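NAD-dependent protein deacylase 2 (Archaeoglobus fulgidus, PDB 4TWJ) removes acetyl and longer acyl groups from lysine side chains of proteins, including the chromatin protein Alba, consuming NAD+ and releasing nicotinamide. Local coordinates at residues A24-A28 / A81-I85; I98-M104 / L115-M121; A186-S192 / A211-N217; A76-H82 / L105-A109. All coordinates share one frame; numbering follows the deposited sequence.

Interaction 1. Residues A24-A28 / A81-I85; sequences AGISA and AHYAI. With ACT (acetate ion), chain F.
Ile26 carries most of this contact, its CB turned toward helix 80-90, with CG1 meeting both an alanine and a histidine ring. At the branch point CG1 stands anti to the backbone N (chi1 -155°), which sends the longer arm toward the helix. That CG1 rests 3.6 Å from Ala81 CB and also lies over one face of the His82 imidazole, offset toward the rim, a CH-pi contact 21° from the ring normal. The other branch, CG2, comes within 3.8 Å of His82 NE2. With chi2 extended (178°), CD1 runs on past Ala81 CB and meets Ile85 CD1 tip to tip at 3.8 Å. The segment 24-28 belongs to the loop after strand 18-22 of the sirtuin Rossmann fold, and all five of its residues are part of the NAD+ site; the helix thus packs behind a cofactor-binding loop. The polar link is a water in the plane of the His82 ring: it donates to Ser27 OG at 2.7 Å and is hydrogen-bonded to His82 NE2 at 2.7 Å. Ser27 OG is also bonded to Asp103, and Ile26 O to Asn79 ND2. Ala24 N donates to OXT of an acetate, probably from the crystallisation liquor.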
loop_
_atom_site.group_PDB
_atom_site.type_symbol
_atom_site.label_atom_id
_atom_site.label_comp_id
_atom_site.label_asym_id
_atom_site.label_seq_id
_atom_site.Cartn_x
_atom_site.Cartn_y
_atom_site.Cartn_z
ATOM N N ALA A 24 -3.256 -4.508 -1.133
ATOM C CA ALA A 24 -2.708 -5.674 -1.835
ATOM C C ALA A 24 -3.301 -5.932 -3.220
ATOM O O ALA A 24 -2.664 -6.594 -4.044
ATOM C CB ALA A 24 -2.848 -6.919 -0.969
ATOM N N GLY A 25 -4.505 -5.421 -3.475
ATOM C CA GLY A 25 -5.171 -5.599 -4.767
ATOM C C GLY A 25 -4.382 -5.085 -5.961
ATOM O O GLY A 25 -4.541 -5.586 -7.078
ATOM N N ILE A 26 -3.531 -4.087 -5.728
ATOM C CA ILE A 26 -2.693 -3.502 -6.781
ATOM C C ILE A 26 -1.358 -4.257 -6.958
ATOM O O ILE A 26 -0.691 -4.119 -7.987
ATOM C CB ILE A 26 -2.444 -2.001 -6.483
ATOM C CG1 ILE A 26 -2.150 -1.219 -7.763
ATOM C CG2 ILE A 26 -1.327 -1.814 -5.464
ATOM C CD1 ILE A 26 -1.956 0.266 -7.526
ATOM N N SER A 27 -0.979 -5.052 -5.957
ATOM C CA SER A 27 0.291 -5.786 -5.960
ATOM C C SER A 27 0.152 -7.251 -6.380
ATOM O O SER A 27 1.127 -7.860 -6.827
ATOM C CB SER A 27 0.929 -5.736 -4.569
ATOM O OG SER A 27 1.299 -4.413 -4.217
ATOM N N ALA A 28 -1.041 -7.818 -6.221
ATOM C CA ALA A 28 -1.262 -9.244 -6.472
ATOM C C ALA A 28 -1.767 -9.502 -7.892
ATOM O O ALA A 28 -2.623 -8.771 -8.397
ATOM C CB ALA A 28 -2.244 -9.809 -5.459
ATOM N N ALA A 81 -1.190 0.278 -13.169
ATOM C CA ALA A 81 -1.806 1.033 -12.069
ATOM C C ALA A 81 -0.758 1.853 -11.311
ATOM O O ALA A 81 -0.997 3.016 -10.977
ATOM C CB ALA A 81 -2.551 0.105 -11.122
ATOM N N HIS A 82 0.403 1.253 -11.052
ATOM C CA HIS A 82 1.498 1.961 -10.393
ATOM C C HIS A 82 2.000 3.112 -11.256
ATOM O O HIS A 82 2.262 4.199 -10.753
ATOM C CB HIS A 82 2.663 1.021 -10.076
ATOM C CG HIS A 82 2.327 -0.054 -9.090
ATOM N ND1 HIS A 82 2.078 -1.355 -9.468
ATOM C CD2 HIS A 82 2.211 -0.027 -7.742
ATOM C CE1 HIS A 82 1.819 -2.083 -8.397
ATOM N NE2 HIS A 82 1.896 -1.301 -7.336
ATOM N N TYR A 83 2.137 2.873 -12.556
ATOM C CA TYR A 83 2.616 3.921 -13.457
ATOM C C TYR A 83 1.603 5.058 -13.592
ATOM O O TYR A 83 1.992 6.221 -13.671
ATOM C CB TYR A 83 2.980 3.345 -14.827
ATOM C CG TYR A 83 4.252 2.529 -14.791
ATOM C CD1 TYR A 83 5.472 3.129 -14.492
ATOM C CD2 TYR A 83 4.235 1.159 -15.040
ATOM C CE1 TYR A 83 6.640 2.392 -14.444
ATOM C CE2 TYR A 83 5.401 0.415 -14.999
ATOM C CZ TYR A 83 6.599 1.035 -14.700
ATOM O OH TYR A 83 7.762 0.305 -14.655
ATOM N N ALA A 84 0.316 4.721 -13.597
ATOM C CA ALA A 84 -0.738 5.738 -13.654
ATOM C C ALA A 84 -0.695 6.643 -12.425
ATOM O O ALA A 84 -0.792 7.864 -12.542
ATOM C CB ALA A 84 -2.102 5.087 -13.787
ATOM N N ILE A 85 -0.538 6.038 -11.252
ATOM C CA ILE A 85 -0.458 6.794 -10.002
ATOM C C ILE A 85 0.801 7.668 -9.973
ATOM O O ILE A 85 0.752 8.811 -9.521
ATOM C CB ILE A 85 -0.538 5.847 -8.779
ATOM C CG1 ILE A 85 -1.943 5.239 -8.700
ATOM C CG2 ILE A 85 -0.217 6.583 -7.485
ATOM C CD1 ILE A 85 -2.047 4.028 -7.801
HETATM C C ACT F . -6.513 -5.747 0.887
HETATM O O ACT F . -7.547 -5.497 1.539
HETATM O OXT ACT F . -5.419 -5.216 1.167
HETATM C CH3 ACT F . -6.594 -6.705 -0.263
HETATM O O HOH W 1 1.747 -1.810 -4.723
#

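Interaction 2. Residues I98-M104 / L115-M121; sequences ITQNIDM and LELHGSM. With ACT (acetate ion), chain E.
The beta-alpha-beta unit of strand 94-99, helix 105-108 and strand 114-116 closes here at the edge of the parallel Rossmann sheet, where Ile98 pairs with Leu115 and Thr99 with Glu116 just before the chain enters the sirtuin active site. Thr99 N donates to Leu115 O almost straight (176°), and Leu117 N returns a bond to Thr99 O. Ile98 CG2 presses on Leu117 CD1 at 3.5 Å, a close-packed pair for two methyl carbons. Past the strands lie Gln100 to Asp103 of the NAD+ site and His118, the predicted proton acceptor. His118 ND1 donates to Gln100 O at 2.9 Å, in the carbonyl plane on a lone pair, although that oxygen lies 18° out of the ring plane. The Gln100 side chain runs beside the imidazole, its CB 3.6 Å from His118 CE1, before its amide reaches Ser192. A phenylalanine in place of His118 would probably leave Gln100 O without this donor and free the ring to turn, besides removing the presumed base. Ile102 has CG1 between the backbone N and the carbonyl carbon (chi1 61°), placing CG2 over the 118-119 backbone; Ile102 and His118 also pack on the modified side chain of the bound peptide. One water bridges Asn101 O, Met104 N and Glu116 OE1, the last also bonded to Gln107 NE2. Ile102 CD1 lies against Met121 SD at 3.8 Å.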
loop_
_atom_site.group_PDB
_atom_site.type_symbol
_atom_site.label_atom_id
_atom_site.label_comp_id
_atom_site.label_asym_id
_atom_site.label_seq_id
_atom_site.Cartn_x
_atom_site.Cartn_y
_atom_site.Cartn_z
ATOM N N ILE A 98 -0.481 6.816 -0.017
ATOM C CA ILE A 98 -0.464 6.095 1.242
ATOM C C ILE A 98 -0.640 4.628 0.898
ATOM O O ILE A 98 -1.618 4.265 0.254
ATOM C CB ILE A 98 -1.611 6.551 2.165
ATOM C CG1 ILE A 98 -1.487 8.046 2.479
ATOM C CG2 ILE A 98 -1.617 5.737 3.451
ATOM C CD1 ILE A 98 -2.734 8.657 3.077
ATOM N N THR A 99 0.290 3.775 1.316
ATOM C CA THR A 99 0.183 2.363 0.960
ATOM C C THR A 99 0.314 1.427 2.155
ATOM O O THR A 99 1.069 1.688 3.093
ATOM C CB THR A 99 1.189 1.954 -0.144
ATOM O OG1 THR A 99 0.878 0.631 -0.595
ATOM C CG2 THR A 99 2.626 1.997 0.357
ATOM N N GLN A 100 -0.435 0.334 2.084
ATOM C CA GLN A 100 -0.355 -0.749 3.048
ATOM C C GLN A 100 0.676 -1.783 2.603
ATOM O O GLN A 100 0.975 -2.714 3.347
ATOM C CB GLN A 100 -1.718 -1.430 3.177
ATOM C CG GLN A 100 -2.828 -0.508 3.654
ATOM C CD GLN A 100 -4.168 -1.205 3.762
ATOM O OE1 GLN A 100 -4.402 -1.978 4.686
ATOM N NE2 GLN A 100 -5.059 -0.932 2.821
ATOM N N ASN A 101 1.200 -1.618 1.388
ATOM C CA ASN A 101 2.060 -2.620 0.758
ATOM C C ASN A 101 3.529 -2.446 1.113
ATOM O O ASN A 101 3.984 -1.339 1.377
ATOM C CB ASN A 101 1.894 -2.565 -0.763
ATOM C CG ASN A 101 0.451 -2.714 -1.197
ATOM O OD1 ASN A 101 -0.345 -3.369 -0.527
ATOM N ND2 ASN A 101 0.104 -2.095 -2.320
ATOM N N ILE A 102 4.268 -3.556 1.088
ATOM C CA ILE A 102 5.657 -3.582 1.555
ATOM C C ILE A 102 6.651 -3.873 0.430
ATOM O O ILE A 102 7.843 -4.059 0.689
ATOM C CB ILE A 102 5.843 -4.626 2.681
ATOM C CG1 ILE A 102 5.498 -6.042 2.196
ATOM C CG2 ILE A 102 4.983 -4.252 3.880
ATOM C CD1 ILE A 102 6.030 -7.139 3.095
ATOM N N ASP A 103 6.154 -3.871 -0.806
ATOM C CA ASP A 103 6.908 -4.316 -1.983
ATOM C C ASP A 103 7.626 -3.195 -2.736
ATOM O O ASP A 103 8.348 -3.465 -3.697
ATOM C CB ASP A 103 5.970 -5.056 -2.950
ATOM C CG ASP A 103 4.727 -4.245 -3.309
ATOM O OD1 ASP A 103 3.653 -4.851 -3.464
ATOM O OD2 ASP A 103 4.811 -3.007 -3.419
ATOM N N MET A 104 7.403 -1.946 -2.321
ATOM C CA MET A 104 8.062 -0.769 -2.909
ATOM C C MET A 104 7.787 -0.557 -4.405
ATOM O O MET A 104 8.544 0.140 -5.080
ATOM C CB MET A 104 9.575 -0.818 -2.658
ATOM C CG MET A 104 9.951 -1.000 -1.198
ATOM S SD MET A 104 11.731 -1.142 -0.972
ATOM C CE MET A 104 12.235 0.554 -1.216
ATOM N N LEU A 115 3.978 7.071 1.454
ATOM C CA LEU A 115 3.915 6.807 2.887
ATOM C C LEU A 115 3.644 5.321 3.123
ATOM O O LEU A 115 2.537 4.828 2.884
ATOM C CB LEU A 115 2.833 7.673 3.541
ATOM C CG LEU A 115 3.082 9.182 3.452
ATOM C CD1 LEU A 115 1.861 9.965 3.916
ATOM C CD2 LEU A 115 4.311 9.577 4.259
ATOM N N GLU A 116 4.678 4.613 3.573
ATOM C CA GLU A 116 4.613 3.167 3.781
ATOM C C GLU A 116 4.119 2.857 5.191
ATOM O O GLU A 116 4.902 2.764 6.143
ATOM C CB GLU A 116 5.983 2.529 3.521
ATOM C CG GLU A 116 6.405 2.606 2.062
ATOM C CD GLU A 116 7.783 2.029 1.810
ATOM O OE1 GLU A 116 7.917 1.215 0.876
ATOM O OE2 GLU A 116 8.726 2.397 2.542
ATOM N N LEU A 117 2.803 2.709 5.313
ATOM C CA LEU A 117 2.163 2.473 6.602
ATOM C C LEU A 117 2.689 1.237 7.309
ATOM O O LEU A 117 2.766 1.211 8.534
ATOM C CB LEU A 117 0.653 2.316 6.425
ATOM C CG LEU A 117 -0.113 3.543 5.933
ATOM C CD1 LEU A 117 -1.578 3.170 5.758
ATOM C CD2 LEU A 117 0.042 4.724 6.876
ATOM N N HIS A 118 3.037 0.214 6.537
ATOM C CA HIS A 118 3.468 -1.056 7.108
ATOM C C HIS A 118 4.936 -1.354 6.839
ATOM O O HIS A 118 5.363 -2.511 6.923
ATOM C CB HIS A 118 2.578 -2.173 6.580
ATOM C CG HIS A 118 1.136 -1.995 6.935
ATOM N ND1 HIS A 118 0.109 -2.377 6.101
ATOM C CD2 HIS A 118 0.551 -1.463 8.035
ATOM C CE1 HIS A 118 -1.048 -2.098 6.677
ATOM N NE2 HIS A 118 -0.807 -1.543 7.851
ATOM N N GLY A 119 5.705 -0.306 6.556
ATOM C CA GLY A 119 7.130 -0.442 6.276
ATOM C C GLY A 119 7.403 -1.140 4.961
ATOM O O GLY A 119 6.600 -1.074 4.029
ATOM N N SER A 120 8.547 -1.816 4.882
ATOM C CA SER A 120 8.939 -2.520 3.662
ATOM C C SER A 120 10.033 -3.532 3.953
ATOM O O SER A 120 10.595 -3.546 5.043
ATOM C CB SER A 120 9.449 -1.533 2.610
ATOM O OG SER A 120 10.760 -1.096 2.921
ATOM N N MET A 121 10.344 -4.353 2.953
ATOM C CA MET A 121 11.380 -5.380 3.074
ATOM C C MET A 121 12.801 -4.825 2.958
ATOM O O MET A 121 13.762 -5.554 3.194
ATOM C CB MET A 121 11.190 -6.447 1.989
ATOM C CG MET A 121 9.865 -7.183 2.048
ATOM S SD MET A 121 9.695 -8.183 3.534
ATOM C CE MET A 121 11.054 -9.323 3.351
HETATM C C ACT E . 2.177 -6.344 -0.031
HETATM O O ACT E . 3.104 -5.874 -0.720
HETATM O OXT ACT E . 2.114 -6.151 1.202
HETATM C CH3 ACT E . 1.110 -7.159 -0.699
HETATM O O HOH W 2 3.929 -0.143 3.940
HETATM O O HOH W 3 6.004 -0.465 -0.285
#

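Interaction 3. Residues A186-S192 / A211-N217; sequences AFMVVGS and AKMIIVN
Strands 186-190 and 212-217 run parallel, their axes 4.5 Å apart at closest approach and 14° from alignment, and five backbone bonds alternate between them from Phe187 N donating to Lys212 O through to Gly191 N donating to Val216 O. Side chains in register then pair on both faces. On one, Phe187 and Met213 lie side by side: the doubly bent Met213 chain folds its CE back to 3.8 Å from Phe187 CD2, while SD sits obliquely 5.5 Å from the ring centroid, a Met-aromatic contact. Val189 follows on the same face, its CG1 4.1 Å from Ile215 CG1. On the other face Met188, with CG anti to the backbone N (chi1 178°), crosses Ile214 and brings CG to 3.8 Å from Ile214 CG2. At the C-terminal ends, where Gly191, Ser192 and Asn217 belong to the NAD+ site, the contact becomes polar. Asn217 ND2 donates to Ser192 O at 2.9 Å from above the carbonyl plane, and Asn217 OD1 comes within 3.1 Å of Gly191 CA. A leucine at Asn217 would probably leave Ser192 O without its amide donor and let the 191-192 turn shift beside the cofactor site. These strands belong to a beta-alpha-beta crossover of the Rossmann fold through helix 201-208, which covers Phe187 and Met213. Helices 2-14 and 235-249 cover the opposite face, over Ile214 and over Met188 and Val216 respectively, while strand 18-22 bonds along the other edge of strand 186-190.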
loop_
_atom_site.group_PDB
_atom_site.type_symbol
_atom_site.label_atom_id
_atom_site.label_comp_id
_atom_site.label_asym_id
_atom_site.label_seq_id
_atom_site.Cartn_x
_atom_site.Cartn_y
_atom_site.Cartn_z
ATOM N N ALA A 186 -9.582 15.186 -2.338
ATOM C CA ALA A 186 -9.908 13.965 -3.064
ATOM C C ALA A 186 -9.087 12.817 -2.491
ATOM O O ALA A 186 -7.894 12.966 -2.245
ATOM C CB ALA A 186 -9.624 14.133 -4.547
ATOM N N PHE A 187 -9.734 11.677 -2.275
ATOM C CA PHE A 187 -9.092 10.519 -1.657
ATOM C C PHE A 187 -9.529 9.293 -2.446
ATOM O O PHE A 187 -10.717 8.969 -2.475
ATOM C CB PHE A 187 -9.517 10.416 -0.191
ATOM C CG PHE A 187 -8.669 9.485 0.636
ATOM C CD1 PHE A 187 -7.656 9.982 1.443
ATOM C CD2 PHE A 187 -8.906 8.114 0.637
ATOM C CE1 PHE A 187 -6.887 9.131 2.220
ATOM C CE2 PHE A 187 -8.139 7.260 1.414
ATOM C CZ PHE A 187 -7.131 7.772 2.205
ATOM N N MET A 188 -8.582 8.644 -3.117
ATOM C CA MET A 188 -8.897 7.507 -3.981
ATOM C C MET A 188 -8.274 6.231 -3.433
ATOM O O MET A 188 -7.052 6.114 -3.353
ATOM C CB MET A 188 -8.418 7.759 -5.414
ATOM C CG MET A 188 -8.673 6.585 -6.356
ATOM S SD MET A 188 -8.540 6.996 -8.108
ATOM C CE MET A 188 -6.823 7.477 -8.220
ATOM N N VAL A 189 -9.130 5.288 -3.043
ATOM C CA VAL A 189 -8.694 3.971 -2.589
ATOM C C VAL A 189 -8.566 3.056 -3.809
ATOM O O VAL A 189 -9.472 3.012 -4.645
ATOM C CB VAL A 189 -9.699 3.369 -1.582
ATOM C CG1 VAL A 189 -9.374 1.907 -1.283
ATOM C CG2 VAL A 189 -9.714 4.193 -0.300
ATOM N N VAL A 190 -7.440 2.350 -3.915
ATOM C CA VAL A 190 -7.212 1.396 -5.009
ATOM C C VAL A 190 -6.692 0.065 -4.458
ATOM O O VAL A 190 -5.618 0.009 -3.864
ATOM C CB VAL A 190 -6.200 1.931 -6.048
ATOM C CG1 VAL A 190 -6.093 0.978 -7.236
ATOM C CG2 VAL A 190 -6.588 3.326 -6.519
ATOM N N GLY A 191 -7.452 -1.006 -4.668
ATOM C CA GLY A 191 -7.000 -2.340 -4.297
ATOM C C GLY A 191 -6.889 -2.585 -2.806
ATOM O O GLY A 191 -5.925 -3.200 -2.353
ATOM N N SER A 192 -7.866 -2.104 -2.041
ATOM C CA SER A 192 -7.950 -2.426 -0.611
ATOM C C SER A 192 -9.388 -2.699 -0.189
ATOM O O SER A 192 -10.308 -1.994 -0.600
ATOM C CB SER A 192 -7.373 -1.296 0.242
ATOM O OG SER A 192 -7.481 -1.604 1.627
ATOM N N ALA A 211 -13.512 15.394 1.888
ATOM C CA ALA A 211 -12.897 14.980 0.628
ATOM C C ALA A 211 -13.890 14.210 -0.236
ATOM O O ALA A 211 -14.759 13.502 0.271
ATOM C CB ALA A 211 -11.666 14.120 0.888
ATOM N N LYS A 212 -13.749 14.350 -1.545
ATOM C CA LYS A 212 -14.490 13.517 -2.486
ATOM C C LYS A 212 -13.830 12.147 -2.506
ATOM O O LYS A 212 -12.606 12.044 -2.638
ATOM C CB LYS A 212 -14.476 14.136 -3.879
ATOM C CG LYS A 212 -15.086 15.531 -3.952
ATOM C CD LYS A 212 -16.531 15.570 -3.489
ATOM C CE LYS A 212 -17.436 14.724 -4.366
ATOM N NZ LYS A 212 -18.875 15.015 -4.117
ATOM N N MET A 213 -14.645 11.105 -2.372
ATOM C CA MET A 213 -14.151 9.756 -2.121
ATOM C C MET A 213 -14.346 8.858 -3.337
ATOM O O MET A 213 -15.467 8.696 -3.823
ATOM C CB MET A 213 -14.881 9.157 -0.919
ATOM C CG MET A 213 -14.790 9.968 0.364
ATOM S SD MET A 213 -13.122 10.192 1.018
ATOM C CE MET A 213 -12.634 8.489 1.271
ATOM N N ILE A 214 -13.249 8.265 -3.809
ATOM C CA ILE A 214 -13.255 7.366 -4.964
ATOM C C ILE A 214 -12.702 6.007 -4.537
ATOM O O ILE A 214 -11.718 5.946 -3.802
ATOM C CB ILE A 214 -12.372 7.912 -6.112
ATOM C CG1 ILE A 214 -12.842 9.305 -6.551
ATOM C CG2 ILE A 214 -12.370 6.956 -7.300
ATOM C CD1 ILE A 214 -11.787 10.096 -7.288
ATOM N N ILE A 215 -13.330 4.920 -4.984
ATOM C CA ILE A 215 -12.791 3.582 -4.732
ATOM C C ILE A 215 -12.726 2.781 -6.031
ATOM O O ILE A 215 -13.660 2.810 -6.833
ATOM C CB ILE A 215 -13.575 2.834 -3.620
ATOM C CG1 ILE A 215 -12.890 1.516 -3.256
ATOM C CG2 ILE A 215 -15.034 2.607 -4.004
ATOM C CD1 ILE A 215 -13.300 1.002 -1.893
ATOM N N VAL A 216 -11.599 2.101 -6.230
ATOM C CA VAL A 216 -11.376 1.231 -7.377
ATOM C C VAL A 216 -10.934 -0.131 -6.849
ATOM O O VAL A 216 -9.883 -0.241 -6.218
ATOM C CB VAL A 216 -10.284 1.793 -8.310
ATOM C CG1 VAL A 216 -10.043 0.857 -9.491
ATOM C CG2 VAL A 216 -10.656 3.187 -8.794
ATOM N N ASN A 217 -11.745 -1.156 -7.105
ATOM C CA ASN A 217 -11.486 -2.502 -6.607
ATOM C C ASN A 217 -12.039 -3.543 -7.563
ATOM O O ASN A 217 -12.967 -3.262 -8.315
ATOM C CB ASN A 217 -12.156 -2.710 -5.245
ATOM C CG ASN A 217 -11.256 -2.369 -4.072
ATOM O OD1 ASN A 217 -10.053 -2.623 -4.097
ATOM N ND2 ASN A 217 -11.852 -1.832 -3.012
#

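Interaction 4. Residues A76-H82 / L105-A109; sequences AEPNPAH and LHQRA
His82 and Leu105 each hold CG anti to the carbonyl carbon (chi1 -64° and -71°), which sends the imidazole of one and the branched chain of the other into the gap between their helices. Leu105 CB there lies over a face of the His82 ring, 3.7 Å from its centroid, and Leu105 CD1 follows at 3.7 Å from CE1 of His82. The imidazole edge is turned to His106: His82 CD2 stands over the face of that second ring, an edge-to-face pair with planes at 68°. A water bonded to His82 O and His106 ND1 bridges the same two residues. Rotation of His82 is fixed from its other side by the start of helix 80-90, where Asn79 is the N-cap: Asn79 OD1 accepts from Ala81 N and weakly from His82 N, while Asn79 N donates to His82 ND1 at 3.3 Å, closing a capping box. Ahead of the cap, Pro78 wedges against helix 105-108, with CD 3.8 Å from Leu105 CD2 and CB 3.7 Å from Ala109 CB. Ala109 CB also meets His82 CB at 3.6 Å. Toward the surface Arg108 CB packs 3.8 Å from Pro78 CG. Helix 105-108 is tied to the sheet by His106 NE2, bonded to Thr22 OG1, and to the NAD+-binding loop by Leu105 N, bonded to Asp103.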
loop_
_atom_site.group_PDB
_atom_site.type_symbol
_atom_site.label_atom_id
_atom_site.label_comp_id
_atom_site.label_asym_id
_atom_site.label_seq_id
_atom_site.Cartn_x
_atom_site.Cartn_y
_atom_site.Cartn_z
ATOM N N ALA A 76 6.267 -8.915 -10.003
ATOM C CA ALA A 76 7.713 -8.772 -9.839
ATOM C C ALA A 76 8.179 -7.342 -10.114
ATOM O O ALA A 76 9.216 -6.918 -9.608
ATOM C CB ALA A 76 8.444 -9.743 -10.752
ATOM N N GLU A 77 7.416 -6.615 -10.929
ATOM C CA GLU A 77 7.720 -5.223 -11.256
ATOM C C GLU A 77 6.424 -4.416 -11.351
ATOM O O GLU A 77 5.342 -4.999 -11.431
ATOM C CB GLU A 77 8.498 -5.159 -12.571
ATOM C CG GLU A 77 9.935 -5.644 -12.441
ATOM C CD GLU A 77 10.710 -5.570 -13.740
ATOM O OE1 GLU A 77 11.925 -5.285 -13.685
ATOM O OE2 GLU A 77 10.109 -5.799 -14.812
ATOM N N PRO A 78 6.522 -3.073 -11.338
ATOM C CA PRO A 78 5.304 -2.256 -11.382
ATOM C C PRO A 78 4.404 -2.534 -12.593
ATOM O O PRO A 78 4.896 -2.813 -13.688
ATOM C CB PRO A 78 5.838 -0.823 -11.433
ATOM C CG PRO A 78 7.196 -0.892 -10.833
ATOM C CD PRO A 78 7.734 -2.248 -11.179
ATOM N N ASN A 79 3.095 -2.468 -12.369
ATOM C CA ASN A 79 2.084 -2.627 -13.410
ATOM C C ASN A 79 1.499 -1.257 -13.798
ATOM O O ASN A 79 1.856 -0.247 -13.187
ATOM C CB ASN A 79 0.997 -3.613 -12.942
ATOM C CG ASN A 79 0.224 -3.123 -11.725
ATOM O OD1 ASN A 79 -0.311 -2.018 -11.715
ATOM N ND2 ASN A 79 0.148 -3.966 -10.698
ATOM N N PRO A 80 0.615 -1.215 -14.816
ATOM C CA PRO A 80 0.058 0.066 -15.277
ATOM C C PRO A 80 -0.660 0.908 -14.216
ATOM O O PRO A 80 -0.718 2.129 -14.358
ATOM C CB PRO A 80 -0.915 -0.360 -16.376
ATOM C CG PRO A 80 -0.307 -1.605 -16.926
ATOM C CD PRO A 80 0.215 -2.319 -15.713
ATOM N N ALA A 81 -1.190 0.278 -13.169
ATOM C CA ALA A 81 -1.806 1.033 -12.069
ATOM C C ALA A 81 -0.758 1.853 -11.311
ATOM O O ALA A 81 -0.997 3.016 -10.977
ATOM C CB ALA A 81 -2.551 0.105 -11.122
ATOM N N HIS A 82 0.403 1.253 -11.052
ATOM C CA HIS A 82 1.498 1.961 -10.393
ATOM C C HIS A 82 2.000 3.112 -11.256
ATOM O O HIS A 82 2.262 4.199 -10.753
ATOM C CB HIS A 82 2.663 1.021 -10.076
ATOM C CG HIS A 82 2.327 -0.054 -9.090
ATOM N ND1 HIS A 82 2.078 -1.355 -9.468
ATOM C CD2 HIS A 82 2.211 -0.027 -7.742
ATOM C CE1 HIS A 82 1.819 -2.083 -8.397
ATOM N NE2 HIS A 82 1.896 -1.301 -7.336
ATOM N N LEU A 105 6.699 -1.132 -4.914
ATOM C CA LEU A 105 6.365 -1.009 -6.336
ATOM C C LEU A 105 5.995 0.415 -6.737
ATOM O O LEU A 105 6.225 0.814 -7.881
ATOM C CB LEU A 105 5.238 -1.967 -6.723
ATOM C CG LEU A 105 5.607 -3.453 -6.754
ATOM C CD1 LEU A 105 4.375 -4.303 -7.004
ATOM C CD2 LEU A 105 6.662 -3.723 -7.813
ATOM N N HIS A 106 5.420 1.179 -5.810
ATOM C CA HIS A 106 5.114 2.582 -6.089
ATOM C C HIS A 106 6.392 3.360 -6.409
ATOM O O HIS A 106 6.457 4.063 -7.421
ATOM C CB HIS A 106 4.370 3.239 -4.922
ATOM C CG HIS A 106 2.938 2.816 -4.803
ATOM N ND1 HIS A 106 2.015 3.029 -5.804
ATOM C CD2 HIS A 106 2.264 2.215 -3.793
ATOM C CE1 HIS A 106 0.838 2.565 -5.422
ATOM N NE2 HIS A 106 0.962 2.066 -4.205
ATOM N N GLN A 107 7.403 3.210 -5.555
ATOM C CA GLN A 107 8.680 3.909 -5.730
ATOM C C GLN A 107 9.387 3.466 -7.007
ATOM O O GLN A 107 9.979 4.289 -7.706
ATOM C CB GLN A 107 9.613 3.683 -4.535
ATOM C CG GLN A 107 9.121 4.256 -3.217
ATOM C CD GLN A 107 8.360 3.235 -2.402
ATOM O OE1 GLN A 107 7.445 2.591 -2.905
ATOM N NE2 GLN A 107 8.750 3.065 -1.144
ATOM N N ARG A 108 9.313 2.171 -7.307
ATOM C CA ARG A 108 9.934 1.616 -8.513
ATOM C C ARG A 108 9.226 2.065 -9.796
ATOM O O ARG A 108 9.814 2.022 -10.880
ATOM C CB ARG A 108 9.986 0.086 -8.441
ATOM C CG ARG A 108 10.959 -0.440 -7.394
ATOM C CD ARG A 108 11.591 -1.759 -7.809
ATOM N NE ARG A 108 10.628 -2.856 -7.835
ATOM C CZ ARG A 108 10.919 -4.110 -8.174
ATOM N NH1 ARG A 108 12.156 -4.451 -8.529
ATOM N NH2 ARG A 108 9.968 -5.035 -8.162
ATOM N N ALA A 109 7.972 2.496 -9.666
ATOM C CA ALA A 109 7.220 3.073 -10.781
ATOM C C ALA A 109 7.461 4.578 -10.948
ATOM O O ALA A 109 6.971 5.172 -11.907
ATOM C CB ALA A 109 5.732 2.803 -10.599
HETATM O O HOH W 4 2.864 4.348 -8.064
#

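Interactions 1, 2 and 3 are buried, whereas interaction 4 runs from a buried histidine pair out to an exposed rim. Interactions 2 and 3 belong to the same parallel sheet, centres about 17 Å apart, and both rely on backbone pairing that gives way to cofactor-site loops; Gln100 and Ser192 join them by a side-chain bond. Interactions 1 and 4 instead use helix 80-90 and share Ala81 and His82, whose imidazole has Ile26 over a face in one and Leu105 in the other. Their chemistry is mainly side-chain packing, supplemented by waters and a helix cap. Ser27 with Asp103 connects interaction 1 to 2, and Gly25 with Gly191 connects it to 3.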